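Local coordinates for protein beta-mannosidase (Trichoderma harzianum, PDB 4CVU) that probably hydrolyses terminal beta-linked mannose residues from the non-reducing ends of mannosides and oligosaccharides, as a fungal glycoside hydrolase of family 2, at residues T39-Y44 with N86-S91; T105-D110 with Y137-A142; T117-D122 with V151-F156. All blocks are in the same frame, centred on the assembly; numbering follows the deposited sequence.

Interaction 1. Residues T39-Y44 with N86-S91; sequences TVTNEY and NWTYTS. With NAG (2-acetamido-2-deoxy-beta-D-glucopyranose), chain C.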
loop_
_atom_site.group_PDB
_atom_site.type_symbol
_atom_site.label_atom_id
_atom_site.label_comp_id
_atom_site.label_asym_id
_atom_site.label_seq_id
_atom_site.Cartn_x
_atom_site.Cartn_y
_atom_site.Cartn_z
ATOM N N THR A 39 -3.789 15.742 -25.625
ATOM C CA THR A 39 -3.837 14.297 -25.574
ATOM C C THR A 39 -2.421 13.745 -25.623
ATOM O O THR A 39 -1.571 14.246 -26.360
ATOM C CB THR A 39 -4.652 13.712 -26.740
ATOM O OG1 THR A 39 -5.979 14.227 -26.682
ATOM C CG2 THR A 39 -4.741 12.196 -26.657
ATOM N N VAL A 40 -2.157 12.709 -24.837
ATOM C CA VAL A 40 -0.826 12.088 -24.804
ATOM C C VAL A 40 -0.896 10.682 -25.360
ATOM O O VAL A 40 -1.734 9.889 -24.919
ATOM C CB VAL A 40 -0.278 12.029 -23.381
ATOM C CG1 VAL A 40 1.028 11.229 -23.323
ATOM C CG2 VAL A 40 -0.060 13.458 -22.862
ATOM N N THR A 41 -0.005 10.380 -26.305
ATOM C CA THR A 41 0.060 9.060 -26.928
ATOM C C THR A 41 1.475 8.509 -26.824
ATOM O O THR A 41 2.435 9.268 -26.858
ATOM C CB THR A 41 -0.306 9.085 -28.428
ATOM O OG1 THR A 41 0.418 10.133 -29.076
ATOM C CG2 THR A 41 -1.817 9.311 -28.625
ATOM N N ASN A 42 1.583 7.187 -26.735
ATOM C CA ASN A 42 2.874 6.547 -26.636
ATOM C C ASN A 42 3.476 6.330 -28.013
ATOM O O ASN A 42 2.984 6.866 -29.010
ATOM C CB ASN A 42 2.757 5.259 -25.826
ATOM C CG ASN A 42 2.078 4.135 -26.578
ATOM O OD1 ASN A 42 1.065 4.332 -27.262
ATOM N ND2 ASN A 42 2.602 2.919 -26.385
ATOM N N GLU A 43 4.564 5.574 -28.077
ATOM C CA GLU A 43 5.237 5.316 -29.342
ATOM C C GLU A 43 4.552 4.247 -30.199
ATOM O O GLU A 43 4.581 4.328 -31.424
ATOM C CB GLU A 43 6.687 4.897 -29.066
ATOM C CG GLU A 43 7.535 4.794 -30.311
ATOM C CD GLU A 43 9.016 4.607 -30.009
ATOM O OE1 GLU A 43 9.507 4.982 -28.906
ATOM O OE2 GLU A 43 9.700 4.081 -30.893
ATOM N N TYR A 44 3.937 3.256 -29.572
ATOM C CA TYR A 44 3.440 2.098 -30.288
ATOM C C TYR A 44 1.939 2.155 -30.618
ATOM O O TYR A 44 1.344 1.149 -30.965
ATOM C CB TYR A 44 3.862 0.817 -29.533
ATOM C CG TYR A 44 5.354 0.847 -29.204
ATOM C CD1 TYR A 44 6.311 0.903 -30.223
ATOM C CD2 TYR A 44 5.802 0.877 -27.892
ATOM C CE1 TYR A 44 7.663 0.966 -29.939
ATOM C CE2 TYR A 44 7.156 0.930 -27.601
ATOM C CZ TYR A 44 8.085 0.972 -28.629
ATOM O OH TYR A 44 9.423 1.045 -28.340
ATOM N N ASN A 86 9.085 6.924 -26.782
ATOM C CA ASN A 86 8.578 8.275 -27.060
ATOM C C ASN A 86 7.175 8.566 -26.549
ATOM O O ASN A 86 6.339 7.717 -26.547
ATOM C CB ASN A 86 8.564 8.597 -28.557
ATOM C CG ASN A 86 9.949 8.816 -29.154
ATOM O OD1 ASN A 86 10.883 8.158 -28.802
ATOM N ND2 ASN A 86 10.052 9.746 -30.074
ATOM N N TRP A 87 6.935 9.790 -26.141
ATOM C CA TRP A 87 5.601 10.255 -25.773
ATOM C C TRP A 87 5.304 11.531 -26.518
ATOM O O TRP A 87 6.093 12.440 -26.525
ATOM C CB TRP A 87 5.497 10.486 -24.237
ATOM C CG TRP A 87 5.644 9.199 -23.542
ATOM C CD1 TRP A 87 6.823 8.617 -23.159
ATOM C CD2 TRP A 87 4.609 8.259 -23.262
ATOM N NE1 TRP A 87 6.577 7.384 -22.623
ATOM C CE2 TRP A 87 5.224 7.134 -22.676
ATOM C CE3 TRP A 87 3.219 8.264 -23.436
ATOM C CZ2 TRP A 87 4.496 6.011 -22.245
ATOM C CZ3 TRP A 87 2.488 7.172 -22.996
ATOM C CH2 TRP A 87 3.131 6.053 -22.402
ATOM N N THR A 88 4.131 11.617 -27.113
ATOM C CA THR A 88 3.789 12.779 -27.888
ATOM C C THR A 88 2.609 13.494 -27.268
ATOM O O THR A 88 1.549 12.866 -27.009
ATOM C CB THR A 88 3.512 12.396 -29.372
ATOM O OG1 THR A 88 4.721 11.901 -29.966
ATOM C CG2 THR A 88 2.991 13.577 -30.163
ATOM N N TYR A 89 2.804 14.794 -27.036
ATOM C CA TYR A 89 1.749 15.716 -26.566
ATOM C C TYR A 89 1.111 16.400 -27.781
ATOM O O TYR A 89 1.788 17.118 -28.518
ATOM C CB TYR A 89 2.353 16.760 -25.614
ATOM C CG TYR A 89 2.524 16.240 -24.186
ATOM C CD1 TYR A 89 3.490 15.290 -23.877
ATOM C CD2 TYR A 89 1.713 16.709 -23.160
ATOM C CE1 TYR A 89 3.621 14.805 -22.588
ATOM C CE2 TYR A 89 1.854 16.259 -21.872
ATOM C CZ TYR A 89 2.800 15.297 -21.575
ATOM O OH TYR A 89 2.895 14.824 -20.259
ATOM N N THR A 90 -0.184 16.183 -27.998
ATOM C CA THR A 90 -0.872 16.727 -29.180
ATOM C C THR A 90 -2.069 17.550 -28.759
ATOM O O THR A 90 -2.895 17.067 -27.988
ATOM C CB THR A 90 -1.377 15.582 -30.070
ATOM O OG1 THR A 90 -0.257 14.783 -30.447
ATOM C CG2 THR A 90 -2.092 16.115 -31.326
ATOM N N SER A 91 -2.173 18.772 -29.292
ATOM C CA SER A 91 -3.352 19.622 -29.054
ATOM C C SER A 91 -4.504 19.299 -29.973
ATOM O O SER A 91 -4.327 18.683 -31.019
ATOM C CB SER A 91 -3.025 21.114 -29.230
ATOM O OG SER A 91 -3.050 21.505 -30.596
HETATM C C1 NAG C . 11.235 10.081 -30.753
HETATM C C2 NAG C . 10.935 10.008 -32.272
HETATM C C3 NAG C . 12.125 10.512 -33.074
HETATM C C4 NAG C . 12.636 11.858 -32.566
HETATM C C5 NAG C . 12.785 11.868 -31.023
HETATM C C6 NAG C . 13.117 13.273 -30.472
HETATM C C7 NAG C . 9.361 8.276 -32.911
HETATM C C8 NAG C . 9.096 6.859 -33.324
HETATM N N2 NAG C . 10.619 8.644 -32.682
HETATM O O3 NAG C . 11.730 10.614 -34.434
HETATM O O4 NAG C . 13.902 12.098 -33.163
HETATM O O5 NAG C . 11.604 11.400 -30.396
HETATM O O6 NAG C . 12.007 14.152 -30.554
HETATM O O7 NAG C . 8.431 9.043 -32.790
HETATM O O HOH W 1 -0.987 12.552 -28.772
HETATM O O HOH W 2 -5.579 16.653 -28.095
HETATM O O HOH W 3 5.130 9.192 -29.152
#
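Thr39 and Thr41 pair with Thr90 and Thr88 through backbone hydrogen bonds, two to each pair, all close to straight, which marks a regular antiparallel ladder. Between these hydrogen-bonded pairs sits the non-hydrogen-bonded pair Val40-Tyr89, whose CA atoms are 4.8 Å apart.

CH-pi contacts dominate the face that carries Val40 and Tyr89. Val40 CG2 stands over the centre of the Tyr89 ring, 3.6 Å from its centroid and only 13° off the normal. With CG1 anti to the backbone N (chi1 173°), the valine spreads its branches over two aromatics: CG2 takes the tyrosine, while CG1 approaches Trp87 CE3 obliquely at 3.7 Å. Asn42 CB then lies over one face of the Trp87 six-membered ring, displaced toward the rim. The far ends of both aromatics are fixed by other partners, Tyr89 OH by Asp60 and Trp87 NE1 by Ile82 O. Helix 57-63 packs on Val40 and Trp87 and buries this face of the sheet; the strands belong to the N-terminal jelly-roll-like beta-sandwich, the galactose-binding-like domain of family 2 glycosidases.

Water serves the opposite face, where the four threonines line up. One water donates to Thr39 O and also joins Thr41 OG1 to Thr90 OG1; a second receives or gives a bond at Thr39 OG1 while donating to Thr90 O.

Charge and glycan meet beyond the strand end. Asn86 N donates to Glu43 OE1 over 2.9 Å, nearly straight at 172°, reaching the anti side of the carboxylate slightly out of its plane. Arg161 forms a salt bridge with the same oxygen. Asn86 ND2 is covalently bonded to C1 of the NAG of chain C and donates its remaining N-H to Asn155 OD1, which helps fix the amide carrying the sugar. Glu43 OE2 approaches the acetyl methyl C8 of that NAG at 3.7 Å.

Interaction 2. Residues T105-D110 with Y137-A142; sequences TWLVFD and YDVSSA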
loop_
_atom_site.group_PDB
_atom_site.type_symbol
_atom_site.label_atom_id
_atom_site.label_comp_id
_atom_site.label_asym_id
_atom_site.label_seq_id
_atom_site.Cartn_x
_atom_site.Cartn_y
_atom_site.Cartn_z
ATOM N N THR A 105 3.540 35.007 -35.802
ATOM C CA THR A 105 3.065 34.031 -34.827
ATOM C C THR A 105 4.245 33.231 -34.310
ATOM O O THR A 105 4.902 32.537 -35.080
ATOM C CB THR A 105 2.039 33.076 -35.462
ATOM O OG1 THR A 105 0.937 33.827 -36.000
ATOM C CG2 THR A 105 1.484 32.081 -34.431
ATOM N N TRP A 106 4.483 33.315 -32.995
ATOM C CA TRP A 106 5.575 32.603 -32.331
ATOM C C TRP A 106 5.073 31.542 -31.340
ATOM O O TRP A 106 4.055 31.721 -30.680
ATOM C CB TRP A 106 6.456 33.594 -31.563
ATOM C CG TRP A 106 7.226 34.526 -32.438
ATOM C CD1 TRP A 106 6.792 35.724 -32.947
ATOM C CD2 TRP A 106 8.568 34.354 -32.906
ATOM N NE1 TRP A 106 7.782 36.308 -33.702
ATOM C CE2 TRP A 106 8.883 35.488 -33.699
ATOM C CE3 TRP A 106 9.529 33.352 -32.747
ATOM C CZ2 TRP A 106 10.129 35.645 -34.324
ATOM C CZ3 TRP A 106 10.759 33.498 -33.342
ATOM C CH2 TRP A 106 11.054 34.644 -34.150
ATOM N N LEU A 107 5.814 30.444 -31.257
ATOM C CA LEU A 107 5.705 29.513 -30.132
ATOM C C LEU A 107 6.784 29.895 -29.134
ATOM O O LEU A 107 7.958 30.011 -29.491
ATOM C CB LEU A 107 5.919 28.066 -30.585
ATOM C CG LEU A 107 5.001 27.533 -31.682
ATOM C CD1 LEU A 107 5.371 26.107 -32.052
ATOM C CD2 LEU A 107 3.556 27.613 -31.243
ATOM N N VAL A 108 6.390 30.086 -27.884
ATOM C CA VAL A 108 7.357 30.340 -26.820
ATOM C C VAL A 108 7.218 29.261 -25.755
ATOM O O VAL A 108 6.156 29.110 -25.169
ATOM C CB VAL A 108 7.188 31.739 -26.193
ATOM C CG1 VAL A 108 8.272 31.982 -25.154
ATOM C CG2 VAL A 108 7.266 32.828 -27.272
ATOM N N PHE A 109 8.310 28.537 -25.524
ATOM C CA PHE A 109 8.348 27.415 -24.574
ATOM C C PHE A 109 9.349 27.705 -23.471
ATOM O O PHE A 109 10.552 27.799 -23.720
ATOM C CB PHE A 109 8.765 26.122 -25.281
ATOM C CG PHE A 109 7.792 25.644 -26.329
ATOM C CD1 PHE A 109 6.546 25.156 -25.964
ATOM C CD2 PHE A 109 8.142 25.637 -27.674
ATOM C CE1 PHE A 109 5.649 24.686 -26.899
ATOM C CE2 PHE A 109 7.248 25.168 -28.630
ATOM C CZ PHE A 109 5.999 24.706 -28.246
ATOM N N ASP A 110 8.863 27.876 -22.252
ATOM C CA ASP A 110 9.768 28.153 -21.140
ATOM C C ASP A 110 10.522 26.884 -20.672
ATOM O O ASP A 110 11.566 26.989 -19.988
ATOM C CB ASP A 110 9.035 28.809 -19.972
ATOM C CG ASP A 110 8.555 30.209 -20.294
ATOM O OD1 ASP A 110 8.787 30.726 -21.414
ATOM O OD2 ASP A 110 7.906 30.793 -19.430
ATOM N N TYR A 137 9.912 29.696 -31.691
ATOM C CA TYR A 137 9.876 29.311 -33.091
ATOM C C TYR A 137 8.837 30.137 -33.829
ATOM O O TYR A 137 7.722 30.307 -33.361
ATOM C CB TYR A 137 9.551 27.822 -33.221
ATOM C CG TYR A 137 10.506 26.910 -32.474
ATOM C CD1 TYR A 137 11.811 26.746 -32.916
ATOM C CD2 TYR A 137 10.100 26.206 -31.332
ATOM C CE1 TYR A 137 12.704 25.929 -32.254
ATOM C CE2 TYR A 137 10.983 25.371 -30.663
ATOM C CZ TYR A 137 12.289 25.246 -31.114
ATOM O OH TYR A 137 13.179 24.433 -30.462
ATOM N N ASP A 138 9.228 30.668 -34.984
ATOM C CA ASP A 138 8.328 31.453 -35.826
ATOM C C ASP A 138 7.513 30.494 -36.694
ATOM O O ASP A 138 8.057 29.862 -37.589
ATOM C CB ASP A 138 9.140 32.429 -36.686
ATOM C CG ASP A 138 8.267 33.487 -37.376
ATOM O OD1 ASP A 138 7.069 33.224 -37.663
ATOM O OD2 ASP A 138 8.808 34.595 -37.632
ATOM N N VAL A 139 6.216 30.393 -36.425
ATOM C CA VAL A 139 5.334 29.479 -37.176
ATOM C C VAL A 139 4.407 30.200 -38.167
ATOM O O VAL A 139 3.401 29.625 -38.620
ATOM C CB VAL A 139 4.480 28.560 -36.252
ATOM C CG1 VAL A 139 5.381 27.682 -35.397
ATOM C CG2 VAL A 139 3.526 29.371 -35.379
ATOM N N SER A 140 4.759 31.429 -38.534
ATOM C CA SER A 140 3.891 32.231 -39.396
ATOM C C SER A 140 3.545 31.521 -40.699
ATOM O O SER A 140 2.382 31.512 -41.115
ATOM C CB SER A 140 4.537 33.587 -39.688
ATOM O OG SER A 140 4.516 34.394 -38.525
ATOM N N SER A 141 4.551 30.913 -41.323
ATOM C CA SER A 141 4.374 30.277 -42.635
ATOM C C SER A 141 3.637 28.934 -42.540
ATOM O O SER A 141 2.867 28.581 -43.413
ATOM C CB SER A 141 5.725 30.122 -43.362
ATOM O OG SER A 141 6.569 29.170 -42.739
ATOM N N ALA A 142 3.865 28.182 -41.464
ATOM C CA ALA A 142 3.099 26.955 -41.231
ATOM C C ALA A 142 1.617 27.296 -41.076
ATOM O O ALA A 142 0.762 26.647 -41.662
ATOM C CB ALA A 142 3.615 26.239 -39.999
#
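One face of the Trp106 indole is covered by Asp138: CB lies almost centrally over the six-membered ring, hence toward the benzo end of the indole, 3.8 Å from the ring centroid and 11° off its normal, a CH-pi contact. The carboxylate plane is inclined 38° to the ring, and Asp138 OD2 approaches Trp106 CZ2 at 3.7 Å. Were Trp106 replaced by an alanine, Asp138 CB would probably lose the ring it lies on, leaving a gap on the face that carries Asp138. Phe109 and Tyr137, on the other side of the sheet, meet at their edges, Phe109 CE2 to Tyr137 CD2 at 4.1 Å, with the side chains crossing at about a right angle.

Beside that edge contact, Leu107 CD1 packs on Val139 CG1, again at a steep crossing, and Thr105 CG2 touches Val139 CG2 at 3.5 Å. Leu107 and Phe109 pack on Val118 of the facing sheet, and Val139 on Phe120.

The backbone ladder holds Leu107 and Tyr137 by two hydrogen bonds, then passes into Val139 N to Thr105 O. At the strand end Thr105 N donates to Ser140 OG, 3.0 Å away and nearly straight. That hydroxyl in turn donates to the syn lone pair of Asp138 OD1. Having CG anti to its backbone N (chi1 -168°) lets Asp138 bring OD1 to Ser140 N as well, so one oxygen takes two donors. The bond to Ser140 N defines an Asx turn, which leads from edge strand 135-138 of the beta-sandwich into helix 140-145.

Interaction 3. Residues T117-D122 with V151-F156; sequences TVKFCD and VLSINF. With NAG (2-acetamido-2-deoxy-beta-D-glucopyranose), chain C; NAG (2-acetamido-2-deoxy-beta-D-glucopyranose), chain B.
Val118 and Leu152 cross at a slant on the buried face of the strand pair, Val118 CG1 meeting Leu152 CD1 at 3.8 Å. Leu152 holds CG anti to its backbone N (chi1 174°), which swings CD1 across to the partner strand, where it also lies against Lys119 O. Val118 CG2 and Ile154 CG2 are farther apart at 4.3 Å, and the Phe120 ring meets Leu152 CB obliquely through CD1. Leu107 and Phe109 of the facing sheet cover this layer.

On the other face the groups are polar. Lys119 CB lies 3.5 Å from Ser153 OG, while the extended lysine chain leads away from the partner strand. One water donates to Thr117 O and bonds Ser153 OG, tying the two strands together alongside the backbone ladder.

Thr117 and Asn155 together grip the inner sugar of an attached glycan. Thr117 OG1 donates to O6 of the NAG of chain C, and O6 donates onward to Asn155 O, so the hydroxymethyl group is held by both strands. Asn155 ND2 reaches O7 of the same NAG at 2.8 Å with a nearly straight angle of 168°. Its amide is fixed at the other end too, because OD1 accepts from Asn86 ND2, the atom bearing this sugar.

Backbone pairing runs from Thr117-Asn155 to Cys121, whose N donates to Val151 O over 3.0 Å and whose SG forms the disulfide with Cys146. The result is an antiparallel pair of jelly-roll-like sandwich strands with a hydrophobic inner face and an outer face partly occupied by N-linked glycan.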
loop_
_atom_site.group_PDB
_atom_site.type_symbol
_atom_site.label_atom_id
_atom_site.label_comp_id
_atom_site.label_asym_id
_atom_site.label_seq_id
_atom_site.Cartn_x
_atom_site.Cartn_y
_atom_site.Cartn_z
ATOM N N THR A 117 10.477 16.968 -30.870
ATOM C CA THR A 117 10.264 17.378 -32.244
ATOM C C THR A 117 8.950 18.157 -32.237
ATOM O O THR A 117 7.896 17.586 -31.980
ATOM C CB THR A 117 10.192 16.155 -33.182
ATOM O OG1 THR A 117 11.418 15.422 -33.102
ATOM C CG2 THR A 117 9.949 16.573 -34.640
ATOM N N VAL A 118 9.029 19.461 -32.478
ATOM C CA VAL A 118 7.851 20.318 -32.435
ATOM C C VAL A 118 7.275 20.439 -33.847
ATOM O O VAL A 118 8.023 20.715 -34.796
ATOM C CB VAL A 118 8.214 21.720 -31.903
ATOM C CG1 VAL A 118 6.966 22.582 -31.762
ATOM C CG2 VAL A 118 8.951 21.626 -30.570
ATOM N N LYS A 119 5.963 20.231 -33.974
ATOM C CA LYS A 119 5.253 20.349 -35.238
ATOM C C LYS A 119 4.052 21.262 -35.114
ATOM O O LYS A 119 3.310 21.200 -34.143
ATOM C CB LYS A 119 4.754 18.998 -35.747
ATOM C CG LYS A 119 5.823 18.093 -36.306
ATOM C CD LYS A 119 5.191 16.918 -37.037
ATOM C CE LYS A 119 6.183 15.779 -37.202
ATOM N NZ LYS A 119 5.810 14.847 -38.305
ATOM N N PHE A 120 3.846 22.088 -36.133
ATOM C CA PHE A 120 2.731 23.013 -36.167
ATOM C C PHE A 120 2.098 22.902 -37.558
ATOM O O PHE A 120 2.759 23.133 -38.586
ATOM C CB PHE A 120 3.204 24.444 -35.860
ATOM C CG PHE A 120 2.085 25.405 -35.568
ATOM C CD1 PHE A 120 1.483 25.430 -34.328
ATOM C CD2 PHE A 120 1.622 26.270 -36.536
ATOM C CE1 PHE A 120 0.458 26.313 -34.045
ATOM C CE2 PHE A 120 0.589 27.154 -36.263
ATOM C CZ PHE A 120 0.010 27.183 -35.022
ATOM N N CYS A 121 0.823 22.528 -37.572
ATOM C CA CYS A 121 0.124 22.120 -38.792
ATOM C C CYS A 121 0.976 21.137 -39.595
ATOM O O CYS A 121 1.223 21.341 -40.779
ATOM C CB CYS A 121 -0.244 23.341 -39.640
ATOM S SG CYS A 121 -1.490 22.946 -40.898
ATOM N N ASP A 122 1.498 20.119 -38.935
ATOM C CA ASP A 122 2.220 19.021 -39.584
ATOM C C ASP A 122 3.638 19.347 -40.133
ATOM O O ASP A 122 4.270 18.522 -40.764
ATOM C CB ASP A 122 1.347 18.447 -40.686
ATOM C CG ASP A 122 1.146 16.970 -40.560
ATOM O OD1 ASP A 122 2.035 16.286 -40.024
ATOM O OD2 ASP A 122 0.098 16.483 -41.011
ATOM N N VAL A 151 -2.850 22.219 -35.459
ATOM C CA VAL A 151 -2.572 21.307 -34.372
ATOM C C VAL A 151 -1.089 21.461 -34.049
ATOM O O VAL A 151 -0.231 21.445 -34.953
ATOM C CB VAL A 151 -2.903 19.854 -34.769
ATOM C CG1 VAL A 151 -2.254 18.854 -33.837
ATOM C CG2 VAL A 151 -4.416 19.660 -34.800
ATOM N N LEU A 152 -0.813 21.670 -32.768
ATOM C CA LEU A 152 0.541 21.669 -32.233
ATOM C C LEU A 152 0.816 20.320 -31.599
ATOM O O LEU A 152 0.039 19.869 -30.753
ATOM C CB LEU A 152 0.683 22.759 -31.176
ATOM C CG LEU A 152 1.997 22.824 -30.399
ATOM C CD1 LEU A 152 3.206 22.970 -31.313
ATOM C CD2 LEU A 152 1.909 23.996 -29.434
ATOM N N SER A 153 1.898 19.669 -32.020
ATOM C CA SER A 153 2.300 18.423 -31.422
ATOM C C SER A 153 3.768 18.478 -31.065
ATOM O O SER A 153 4.558 19.112 -31.779
ATOM C CB SER A 153 2.016 17.230 -32.332
ATOM O OG SER A 153 2.994 17.114 -33.335
ATOM N N ILE A 154 4.107 17.816 -29.956
ATOM C CA ILE A 154 5.464 17.776 -29.440
ATOM C C ILE A 154 5.849 16.332 -29.127
ATOM O O ILE A 154 5.405 15.737 -28.121
ATOM C CB ILE A 154 5.620 18.658 -28.178
ATOM C CG1 ILE A 154 4.897 19.992 -28.356
ATOM C CG2 ILE A 154 7.094 18.898 -27.880
ATOM C CD1 ILE A 154 4.864 20.838 -27.111
ATOM N N ASN A 155 6.660 15.750 -29.986
ATOM C CA ASN A 155 7.036 14.348 -29.849
ATOM C C ASN A 155 8.324 14.253 -29.041
ATOM O O ASN A 155 9.368 14.631 -29.535
ATOM C CB ASN A 155 7.178 13.726 -31.242
ATOM C CG ASN A 155 7.530 12.253 -31.204
ATOM O OD1 ASN A 155 7.728 11.674 -30.152
ATOM N ND2 ASN A 155 7.606 11.640 -32.380
ATOM N N PHE A 156 8.219 13.776 -27.793
ATOM C CA PHE A 156 9.348 13.687 -26.855
ATOM C C PHE A 156 10.064 12.343 -26.947
ATOM O O PHE A 156 9.429 11.292 -26.884
ATOM C CB PHE A 156 8.894 13.913 -25.407
ATOM C CG PHE A 156 8.389 15.297 -25.116
ATOM C CD1 PHE A 156 9.259 16.310 -24.723
ATOM C CD2 PHE A 156 7.034 15.601 -25.220
ATOM C CE1 PHE A 156 8.789 17.591 -24.457
ATOM C CE2 PHE A 156 6.568 16.873 -24.954
ATOM C CZ PHE A 156 7.438 17.870 -24.571
HETATM C C1 NAG C . 11.235 10.081 -30.753
HETATM C C2 NAG C . 10.935 10.008 -32.272
HETATM C C3 NAG C . 12.125 10.512 -33.074
HETATM C C4 NAG C . 12.636 11.858 -32.566
HETATM C C5 NAG C . 12.785 11.868 -31.023
HETATM C C6 NAG C . 13.117 13.273 -30.472
HETATM C C7 NAG C . 9.361 8.276 -32.911
HETATM C C8 NAG C . 9.096 6.859 -33.324
HETATM N N2 NAG C . 10.619 8.644 -32.682
HETATM O O3 NAG C . 11.730 10.614 -34.434
HETATM O O4 NAG C . 13.902 12.098 -33.163
HETATM O O5 NAG C . 11.604 11.400 -30.396
HETATM O O6 NAG C . 12.007 14.152 -30.554
HETATM O O7 NAG C . 8.431 9.043 -32.790
HETATM C C1 NAG B . 13.906 13.338 -33.917
HETATM C C2 NAG B . 15.338 13.823 -34.133
HETATM C C3 NAG B . 15.372 15.119 -34.955
HETATM C C4 NAG B . 14.512 15.005 -36.203
HETATM C C5 NAG B . 13.113 14.489 -35.822
HETATM C C6 NAG B . 12.224 14.319 -37.046
HETATM C C7 NAG B . 16.889 13.329 -32.270
HETATM C C8 NAG B . 17.294 12.040 -32.855
HETATM N N2 NAG B . 15.995 14.080 -32.873
HETATM O O3 NAG B . 16.700 15.469 -35.268
HETATM O O4 NAG B . 14.423 16.302 -36.765
HETATM O O5 NAG B . 13.241 13.231 -35.180
HETATM O O6 NAG B . 12.805 13.279 -37.784
HETATM O O7 NAG B . 17.373 13.675 -31.178
HETATM O O HOH W 4 5.605 16.471 -33.321
#

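How the interactions relate
All three contacts lie in the N-terminal galactose-binding-like domain, on the same side of the chain's centre. Interactions 1 and 3 belong to one six-stranded antiparallel sheet, where strands 87-91 and 152-156 are neighbours; their centres are 10 Å apart and both touch the NAG of chain C. Interaction 2 belongs to the four-stranded sheet facing it, its centre 11 Å from that of interaction 3 but 20 Å from that of interaction 1, which it does not touch. Along the chain, interaction 1 closes first, whereas the segments of 2 and 3 alternate. The chain thus passes repeatedly between the sheets, binding both layers of the sandwich through a shared core.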